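Local coordinates for agmatine ureohydrolase (Thermoplasma volcanium GSS1, PDB 3PZL), which probably hydrolyses agmatine to putrescine and urea, using two manganese ions bound in each subunit, at residues B[33-38]-B[83-88]; B[41-46]-B[90-95]; B[177-182]-B[247-252]. One frame throughout, in Å; residues are numbered along the deposited sequence.

Interaction 1: residues B[33-38]-B[83-88]; sequences EEAKYV and GMADLG
Tyr37 pairs with Met84 and Val38 with Ala85 as parallel beta bridges, joining the start of strand 37-42 to strand 84-90. The carbonyl of Gly83 opens the ladder by accepting two backbone donors: Tyr37 N lies 2.9 Å from Gly83 O in an almost straight bond (177°), while Lys36 N, at 2.8 Å from the same Gly83 O, comes in more bent. Next, Ala85 N donates to Tyr37 O at 2.9 Å. At Gly83 phi is positive (64°) and a CB would point toward segment 33-38, close to Lys36 CG, which suits a glycine.

The side chains divide between two faces. On one, the methyls of Ala35 and Ala85 meet, CB to CB, at 3.5 Å; here too Val38 holds CG1 anti to its backbone N (chi1 -177°), bringing it against Leu87 CD1 at 3.7 Å. On the other, Tyr37 CB lies beside CG of selenomethionine Met84, and both residues pack on helix 281-303, where the Tyr37 hydroxyl is hydrogen-bonded to Glu298 and Arg297.

Three main-chain bonds and mostly buried apolar side chains fasten an outermost strand of the chain's parallel sheet to its neighbour, while Val38 turns its backbone bonds to strand 116-121.

Interaction 2: residues B[41-46]-B[90-95]; sequences GIPFDN and MEESED
Gly41 and Met90 form the last backbone link between two parallel strands, and from there the contact becomes one between loops, at the C-terminal ends of strands 37-42 and 84-90 where an alpha/beta fold of the arginase type carries its working loops. The two segments run in nearly the same direction, 19° apart, and are held by hydrogen bonds near both ends.

At the strand end, Met90 N donates to Gly41 O at 3.2 Å from above the carbonyl plane, a bent bond. At the far end, Asn46 ND2 donates to Glu94 O, also 3.2 Å away, and here the geometry is regular: the oxygen is met on a lone pair, in the carbonyl plane, and lies close to the amide plane of Asn46. The other end of that amide, OD1, accepts from Arg52, so both polar atoms of Asn46 are engaged and its rotation is probably fixed.

Between these bonds, ring carbons rest against backbone carbonyls, with a looser apolar contact at Ile42. Pro43, at the centre of an inverse gamma turn, sets CD and CG beside Met90 O, with the selenium of selenomethionine Met90 4.2 Å from Ile42 CG1. Phe44 holds CG anti to its backbone N (chi1 172°), swinging the ring edge-on to the second loop, with CD1 3.2 Å from Ser93 O in the ring plane; Asn46 N lies over the centre of one face.

Helix 96-112 lies against Ile42 through Val103, Phe44 through Val96 and Met90 through Val99, and Asp95 is its N-cap. Met90 also pairs antiparallel with a strand of a second subunit, so the sheet continues into its neighbour.

Interaction 3: residues B[177-182]-B[247-252]; sequences TSIGIR and FGLADT
Arg182 places CG between its backbone N and carbonyl carbon (chi1 58°) and then runs extended as far as NE, a path that carries the guanidinium back alongside Phe247 and Gly248. The turn about the CD-NE bond (chi4 -80°) lays the flat group against segment 247-252, with Gly248 CA over its centre, 3.2 Å above the plane; a CB on Gly248 would run into NH2. Lower down, Arg182 CD lies 3.2 Å from Phe247 O.

No hydrogen bond joins the two segments, yet the guanidinium is well supplied with acceptors. NH1 donates to Gly180 O at 2.8 Å, with the oxygen in the guanidinium plane, NE to Glu245 O, and NH2 more weakly to Asp231 O. The side chains of Arg182 and the manganese ligand Asp231 are about 6 Å apart, so this second-shell arginine probably helps to position the metal-binding loop. A leucine in place of Arg182 would probably leave these carbonyls without their donor and the turn at Gly180 free to shift against the loop at Gly248.

The second half of the contact is apolar. The two methyls of Leu249 reach over Gly180, CD2 lying 3.6 Å from Gly180 CA, where a CB would run into CD1.

The contact joins the C-terminal end of strand 176-180 to the loop leading into helix 251-261, for which Ala250 is the N-cap residue. Leu249 packs on Val143 of the adjacent strand 138-143, while Ile179 and Leu249 both rest on Val205 of helix 202-220, and Ile179 also touches strand 198-201.

How the interactions relate
Interactions 1 and 2 follow one another along the same pair of neighbouring strands, 37-42 and 84-90: their centres are 21 Å apart, and a probable hydrogen bond from Gly41 N to Gly88 O, 2.8 Å, connects them. Interaction 3 belongs to the same parallel sheet but lies across the chain's centre, its centre 30 Å from that of interaction 1 and 26 Å from that of interaction 2. The manganese site sets them apart further. Interaction 1 is remote from it, the Phe44 side chain of interaction 2 lies about 12 Å from a manganese ion, and the Arg182 side chain of interaction 3 about 8 Å, close to the metal ligand Asp231.

Interaction 1: residues B[33-38]-B[83-88]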
loop_
_atom_site.group_PDB
_atom_site.type_symbol
_atom_site.label_atom_id
_atom_site.label_comp_id
_atom_site.label_asym_id
_atom_site.label_seq_id
_atom_site.Cartn_x
_atom_site.Cartn_y
_atom_site.Cartn_z
ATOM N N GLU B 33 -18.417 -22.557 -29.052
ATOM C CA GLU B 33 -19.504 -23.295 -29.686
ATOM C C GLU B 33 -20.374 -24.097 -28.715
ATOM O O GLU B 33 -21.595 -24.127 -28.849
ATOM C CB GLU B 33 -18.929 -24.200 -30.759
ATOM C CG GLU B 33 -17.689 -23.584 -31.412
ATOM C CD GLU B 33 -17.312 -24.333 -32.655
ATOM O OE1 GLU B 33 -17.097 -25.577 -32.569
ATOM O OE2 GLU B 33 -17.252 -23.679 -33.732
ATOM N N GLU B 34 -19.739 -24.724 -27.732
ATOM C CA GLU B 34 -20.427 -25.508 -26.732
ATOM C C GLU B 34 -20.775 -24.683 -25.489
ATOM O O GLU B 34 -21.148 -25.245 -24.463
ATOM C CB GLU B 34 -19.533 -26.664 -26.301
ATOM C CG GLU B 34 -18.841 -27.410 -27.436
ATOM C CD GLU B 34 -18.201 -28.717 -26.954
ATOM O OE1 GLU B 34 -17.788 -28.751 -25.758
ATOM O OE2 GLU B 34 -18.123 -29.704 -27.762
ATOM N N ALA B 35 -20.668 -23.360 -25.553
ATOM C CA ALA B 35 -20.909 -22.556 -24.356
ATOM C C ALA B 35 -22.273 -21.885 -24.325
ATOM O O ALA B 35 -22.750 -21.414 -25.365
ATOM C CB ALA B 35 -19.825 -21.524 -24.221
ATOM N N LYS B 36 -22.889 -21.830 -23.139
ATOM C CA LYS B 36 -24.158 -21.091 -22.941
ATOM C C LYS B 36 -23.821 -19.692 -22.505
ATOM O O LYS B 36 -24.455 -18.714 -22.925
ATOM C CB LYS B 36 -25.063 -21.708 -21.857
ATOM C CG LYS B 36 -25.524 -23.171 -22.059
ATOM C CD LYS B 36 -26.590 -23.529 -21.037
ATOM C CE LYS B 36 -26.703 -25.039 -20.788
ATOM N NZ LYS B 36 -27.547 -25.299 -19.556
ATOM N N TYR B 37 -22.816 -19.612 -21.639
ATOM C CA TYR B 37 -22.359 -18.333 -21.082
ATOM C C TYR B 37 -20.941 -17.993 -21.578
ATOM O O TYR B 37 -19.993 -18.750 -21.400
ATOM C CB TYR B 37 -22.416 -18.351 -19.547
ATOM C CG TYR B 37 -23.772 -18.665 -18.968
ATOM C CD1 TYR B 37 -24.730 -17.658 -18.809
ATOM C CD2 TYR B 37 -24.098 -19.953 -18.563
ATOM C CE1 TYR B 37 -25.978 -17.933 -18.258
ATOM C CE2 TYR B 37 -25.345 -20.239 -18.013
ATOM C CZ TYR B 37 -26.275 -19.223 -17.865
ATOM O OH TYR B 37 -27.523 -19.470 -17.333
ATOM N N VAL B 38 -20.816 -16.846 -22.214
ATOM C CA VAL B 38 -19.575 -16.479 -22.814
ATOM C C VAL B 38 -19.058 -15.211 -22.146
ATOM O O VAL B 38 -19.616 -14.113 -22.297
ATOM C CB VAL B 38 -19.760 -16.290 -24.312
ATOM C CG1 VAL B 38 -18.440 -15.979 -24.965
ATOM C CG2 VAL B 38 -20.345 -17.537 -24.900
ATOM N N GLY B 83 -21.737 -24.777 -18.675
ATOM C CA GLY B 83 -21.474 -24.301 -20.025
ATOM C C GLY B 83 -20.895 -22.895 -20.080
ATOM O O GLY B 83 -21.435 -22.025 -20.746
HETATM N N MSE B 84 -19.789 -22.676 -19.376
HETATM C CA MSE B 84 -19.093 -21.406 -19.373
HETATM C C MSE B 84 -17.874 -21.486 -20.266
HETATM O O MSE B 84 -17.178 -22.511 -20.295
HETATM C CB MSE B 84 -18.589 -21.109 -17.979
HETATM C CG MSE B 84 -19.548 -20.431 -17.050
HETATM SE SE MSE B 84 -18.498 -19.798 -15.483
HETATM C CE MSE B 84 -18.935 -21.243 -14.276
ATOM N N ALA B 85 -17.604 -20.378 -20.948
ATOM C CA ALA B 85 -16.403 -20.192 -21.746
ATOM C C ALA B 85 -15.784 -18.829 -21.437
ATOM O O ALA B 85 -16.495 -17.907 -21.048
ATOM C CB ALA B 85 -16.746 -20.286 -23.232
ATOM N N ASP B 86 -14.473 -18.697 -21.611
ATOM C CA ASP B 86 -13.809 -17.423 -21.405
ATOM C C ASP B 86 -13.000 -17.137 -22.647
ATOM O O ASP B 86 -12.007 -17.798 -22.898
ATOM C CB ASP B 86 -12.878 -17.475 -20.179
ATOM C CG ASP B 86 -12.379 -16.085 -19.706
ATOM O OD1 ASP B 86 -12.617 -15.048 -20.370
ATOM O OD2 ASP B 86 -11.738 -16.030 -18.632
ATOM N N LEU B 87 -13.400 -16.140 -23.420
ATOM C CA LEU B 87 -12.637 -15.782 -24.624
ATOM C C LEU B 87 -11.301 -15.065 -24.363
ATOM O O LEU B 87 -10.444 -15.056 -25.251
ATOM C CB LEU B 87 -13.491 -14.959 -25.592
ATOM C CG LEU B 87 -14.834 -15.575 -25.946
ATOM C CD1 LEU B 87 -15.548 -14.671 -26.916
ATOM C CD2 LEU B 87 -14.673 -16.970 -26.513
ATOM N N GLY B 88 -11.132 -14.489 -23.165
ATOM C CA GLY B 88 -10.019 -13.602 -22.877
ATOM C C GLY B 88 -10.346 -12.120 -23.077
ATOM O O GLY B 88 -11.456 -11.666 -22.833
#

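Interaction 2: residues B[41-46]-B[90-95]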
loop_
_atom_site.group_PDB
_atom_site.type_symbol
_atom_site.label_atom_id
_atom_site.label_comp_id
_atom_site.label_asym_id
_atom_site.label_seq_id
_atom_site.Cartn_x
_atom_site.Cartn_y
_atom_site.Cartn_z
ATOM N N GLY B 41 -13.499 -10.061 -21.661
ATOM C CA GLY B 41 -13.030 -8.820 -21.121
ATOM C C GLY B 41 -12.800 -7.765 -22.165
ATOM O O GLY B 41 -12.405 -8.053 -23.293
ATOM N N ILE B 42 -13.036 -6.521 -21.763
ATOM C CA ILE B 42 -12.767 -5.366 -22.595
ATOM C C ILE B 42 -12.008 -4.349 -21.736
ATOM O O ILE B 42 -12.593 -3.669 -20.916
ATOM C CB ILE B 42 -14.107 -4.847 -23.173
ATOM C CG1 ILE B 42 -14.532 -5.790 -24.303
ATOM C CG2 ILE B 42 -14.023 -3.390 -23.659
ATOM C CD1 ILE B 42 -15.949 -5.713 -24.640
ATOM N N PRO B 43 -10.684 -4.273 -21.895
ATOM C CA PRO B 43 -9.858 -3.444 -21.037
ATOM C C PRO B 43 -9.776 -2.003 -21.510
ATOM O O PRO B 43 -8.737 -1.568 -22.016
ATOM C CB PRO B 43 -8.481 -4.117 -21.123
ATOM C CG PRO B 43 -8.553 -5.056 -22.275
ATOM C CD PRO B 43 -9.885 -4.973 -22.907
ATOM N N PHE B 44 -10.859 -1.260 -21.359
ATOM C CA PHE B 44 -10.890 0.101 -21.878
ATOM C C PHE B 44 -11.237 1.106 -20.797
ATOM O O PHE B 44 -12.099 0.879 -19.961
ATOM C CB PHE B 44 -11.832 0.243 -23.068
ATOM C CG PHE B 44 -12.017 1.655 -23.502
ATOM C CD1 PHE B 44 -11.119 2.232 -24.380
ATOM C CD2 PHE B 44 -13.084 2.417 -23.024
ATOM C CE1 PHE B 44 -11.280 3.534 -24.788
ATOM C CE2 PHE B 44 -13.245 3.715 -23.424
ATOM C CZ PHE B 44 -12.343 4.273 -24.308
ATOM N N ASP B 45 -10.598 2.262 -20.870
ATOM C CA ASP B 45 -10.440 3.092 -19.692
ATOM C C ASP B 45 -10.369 4.554 -20.041
ATOM O O ASP B 45 -10.430 5.405 -19.151
ATOM C CB ASP B 45 -9.092 2.724 -19.072
ATOM C CG ASP B 45 -9.096 2.881 -17.624
ATOM O OD1 ASP B 45 -10.066 3.541 -17.153
ATOM O OD2 ASP B 45 -8.150 2.363 -16.957
ATOM N N ASN B 46 -10.196 4.833 -21.330
ATOM C CA ASN B 46 -9.688 6.114 -21.776
ATOM C C ASN B 46 -10.752 7.199 -21.832
ATOM O O ASN B 46 -10.818 8.004 -22.772
ATOM C CB ASN B 46 -8.970 5.966 -23.125
ATOM C CG ASN B 46 -7.858 6.957 -23.284
ATOM O OD1 ASN B 46 -7.099 7.201 -22.337
ATOM N ND2 ASN B 46 -7.765 7.558 -24.467
HETATM N N MSE B 90 -9.784 -8.181 -25.189
HETATM C CA MSE B 90 -9.677 -7.531 -26.475
HETATM C C MSE B 90 -8.452 -6.658 -26.378
HETATM O O MSE B 90 -8.088 -6.267 -25.285
HETATM C CB MSE B 90 -10.940 -6.705 -26.712
HETATM C CG MSE B 90 -10.878 -5.692 -27.825
HETATM SE SE MSE B 90 -12.396 -4.432 -27.712
HETATM C CE MSE B 90 -11.803 -3.110 -29.057
ATOM N N GLU B 91 -7.809 -6.356 -27.512
ATOM C CA GLU B 91 -6.694 -5.381 -27.567
ATOM C C GLU B 91 -7.091 -4.098 -26.862
ATOM O O GLU B 91 -8.268 -3.723 -26.808
ATOM C CB GLU B 91 -6.313 -4.994 -29.012
ATOM C CG GLU B 91 -5.707 -6.087 -29.900
ATOM C CD GLU B 91 -6.122 -5.890 -31.387
ATOM O OE1 GLU B 91 -6.319 -4.711 -31.785
ATOM O OE2 GLU B 91 -6.259 -6.897 -32.154
ATOM N N GLU B 92 -6.101 -3.416 -26.324
ATOM C CA GLU B 92 -6.348 -2.134 -25.766
ATOM C C GLU B 92 -6.430 -1.125 -26.911
ATOM O O GLU B 92 -5.778 -1.286 -27.951
ATOM C CB GLU B 92 -5.224 -1.796 -24.810
ATOM C CG GLU B 92 -5.206 -2.666 -23.548
ATOM C CD GLU B 92 -4.392 -2.009 -22.420
ATOM O OE1 GLU B 92 -3.255 -1.517 -22.689
ATOM O OE2 GLU B 92 -4.890 -1.977 -21.260
ATOM N N SER B 93 -7.246 -0.093 -26.718
ATOM C CA SER B 93 -7.431 0.952 -27.715
ATOM C C SER B 93 -7.733 2.269 -27.008
ATOM O O SER B 93 -8.329 2.272 -25.922
ATOM C CB SER B 93 -8.569 0.556 -28.658
ATOM O OG SER B 93 -8.860 1.586 -29.595
ATOM N N GLU B 94 -7.320 3.388 -27.598
ATOM C CA GLU B 94 -7.603 4.682 -26.979
ATOM C C GLU B 94 -8.896 5.296 -27.483
ATOM O O GLU B 94 -9.357 6.318 -26.959
ATOM C CB GLU B 94 -6.435 5.632 -27.170
ATOM C CG GLU B 94 -5.207 5.213 -26.324
ATOM C CD GLU B 94 -4.115 6.289 -26.176
ATOM O OE1 GLU B 94 -4.121 7.280 -26.954
ATOM O OE2 GLU B 94 -3.214 6.116 -25.303
ATOM N N ASP B 95 -9.489 4.645 -28.480
ATOM C CA ASP B 95 -10.653 5.166 -29.169
ATOM C C ASP B 95 -12.003 4.556 -28.698
ATOM O O ASP B 95 -12.276 3.363 -28.920
ATOM C CB ASP B 95 -10.470 4.982 -30.684
ATOM C CG ASP B 95 -11.668 5.479 -31.475
ATOM O OD1 ASP B 95 -12.383 6.415 -30.998
ATOM O OD2 ASP B 95 -11.888 4.924 -32.571
#

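Interaction 3: residues B[177-182]-B[247-252]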
loop_
_atom_site.group_PDB
_atom_site.type_symbol
_atom_site.label_atom_id
_atom_site.label_comp_id
_atom_site.label_asym_id
_atom_site.label_seq_id
_atom_site.Cartn_x
_atom_site.Cartn_y
_atom_site.Cartn_z
ATOM N N THR B 177 -34.218 1.549 -16.563
ATOM C CA THR B 177 -34.252 1.808 -15.139
ATOM C C THR B 177 -32.822 1.821 -14.622
ATOM O O THR B 177 -31.997 1.023 -15.054
ATOM C CB THR B 177 -34.906 0.637 -14.446
ATOM O OG1 THR B 177 -35.994 0.175 -15.260
ATOM C CG2 THR B 177 -35.369 0.998 -13.033
ATOM N N SER B 178 -32.522 2.686 -13.664
ATOM C CA SER B 178 -31.187 2.703 -13.051
ATOM C C SER B 178 -31.285 2.870 -11.541
ATOM O O SER B 178 -31.860 3.835 -11.064
ATOM C CB SER B 178 -30.351 3.819 -13.656
ATOM O OG SER B 178 -28.994 3.672 -13.312
ATOM N N ILE B 179 -30.742 1.919 -10.795
ATOM C CA ILE B 179 -30.945 1.852 -9.357
ATOM C C ILE B 179 -29.706 2.136 -8.521
ATOM O O ILE B 179 -28.592 1.667 -8.832
ATOM C CB ILE B 179 -31.461 0.465 -8.952
ATOM C CG1 ILE B 179 -32.769 0.163 -9.668
ATOM C CG2 ILE B 179 -31.672 0.392 -7.440
ATOM C CD1 ILE B 179 -33.411 -1.123 -9.203
ATOM N N GLY B 180 -29.910 2.877 -7.433
ATOM C CA GLY B 180 -28.829 3.176 -6.479
ATOM C C GLY B 180 -28.346 4.611 -6.565
ATOM O O GLY B 180 -27.545 5.060 -5.750
ATOM N N ILE B 181 -28.854 5.346 -7.549
ATOM C CA ILE B 181 -28.311 6.672 -7.860
ATOM C C ILE B 181 -28.398 7.673 -6.678
ATOM O O ILE B 181 -29.350 7.662 -5.924
ATOM C CB ILE B 181 -28.883 7.258 -9.215
ATOM C CG1 ILE B 181 -30.238 7.873 -9.004
ATOM C CG2 ILE B 181 -28.908 6.211 -10.359
ATOM C CD1 ILE B 181 -30.103 9.285 -8.602
ATOM N N ARG B 182 -27.350 8.483 -6.523
ATOM C CA ARG B 182 -27.187 9.407 -5.388
ATOM C C ARG B 182 -26.285 10.571 -5.729
ATOM O O ARG B 182 -25.908 11.343 -4.852
ATOM C CB ARG B 182 -26.626 8.692 -4.153
ATOM C CG ARG B 182 -25.280 8.001 -4.317
ATOM C CD ARG B 182 -25.124 6.960 -3.198
ATOM N NE ARG B 182 -23.953 6.078 -3.313
ATOM C CZ ARG B 182 -23.878 5.003 -4.109
ATOM N NH1 ARG B 182 -24.916 4.666 -4.873
ATOM N NH2 ARG B 182 -22.761 4.258 -4.150
ATOM N N PHE B 247 -23.017 6.159 1.087
ATOM C CA PHE B 247 -24.486 5.936 1.229
ATOM C C PHE B 247 -25.055 5.136 0.044
ATOM O O PHE B 247 -26.081 5.524 -0.535
ATOM C CB PHE B 247 -25.281 7.255 1.345
ATOM C CG PHE B 247 -24.577 8.366 2.116
ATOM C CD1 PHE B 247 -24.119 8.163 3.414
ATOM C CD2 PHE B 247 -24.438 9.638 1.544
ATOM C CE1 PHE B 247 -23.502 9.186 4.104
ATOM C CE2 PHE B 247 -23.828 10.678 2.227
ATOM C CZ PHE B 247 -23.353 10.457 3.518
ATOM N N GLY B 248 -24.389 4.040 -0.321
ATOM C CA GLY B 248 -24.765 3.271 -1.503
ATOM C C GLY B 248 -25.579 2.049 -1.130
ATOM O O GLY B 248 -26.027 1.918 0.007
ATOM N N LEU B 249 -25.771 1.160 -2.100
ATOM C CA LEU B 249 -26.550 -0.053 -1.904
ATOM C C LEU B 249 -25.709 -1.094 -1.210
ATOM O O LEU B 249 -24.472 -1.038 -1.243
ATOM C CB LEU B 249 -26.994 -0.634 -3.256
ATOM C CG LEU B 249 -27.572 0.324 -4.293
ATOM C CD1 LEU B 249 -27.587 -0.303 -5.687
ATOM C CD2 LEU B 249 -28.956 0.792 -3.836
ATOM N N ALA B 250 -26.386 -2.061 -0.596
ATOM C CA ALA B 250 -25.692 -3.159 0.063
ATOM C C ALA B 250 -25.239 -4.148 -1.002
ATOM O O ALA B 250 -25.863 -4.273 -2.035
ATOM C CB ALA B 250 -26.606 -3.816 1.094
ATOM N N ASP B 251 -24.155 -4.853 -0.757
ATOM C CA ASP B 251 -23.713 -5.881 -1.702
ATOM C C ASP B 251 -24.830 -6.902 -1.915
ATOM O O ASP B 251 -25.118 -7.282 -3.045
ATOM C CB ASP B 251 -22.408 -6.534 -1.222
ATOM C CG ASP B 251 -22.551 -7.192 0.148
ATOM O OD1 ASP B 251 -23.618 -6.996 0.805
ATOM O OD2 ASP B 251 -21.589 -7.922 0.563
ATOM N N THR B 252 -25.483 -7.301 -0.830
ATOM C CA THR B 252 -26.706 -8.100 -0.911
ATOM C C THR B 252 -27.850 -7.514 -1.758
ATOM O O THR B 252 -28.650 -8.260 -2.310
ATOM C CB THR B 252 -27.231 -8.352 0.488
ATOM O OG1 THR B 252 -27.158 -7.122 1.249
ATOM C CG2 THR B 252 -26.323 -9.397 1.143
#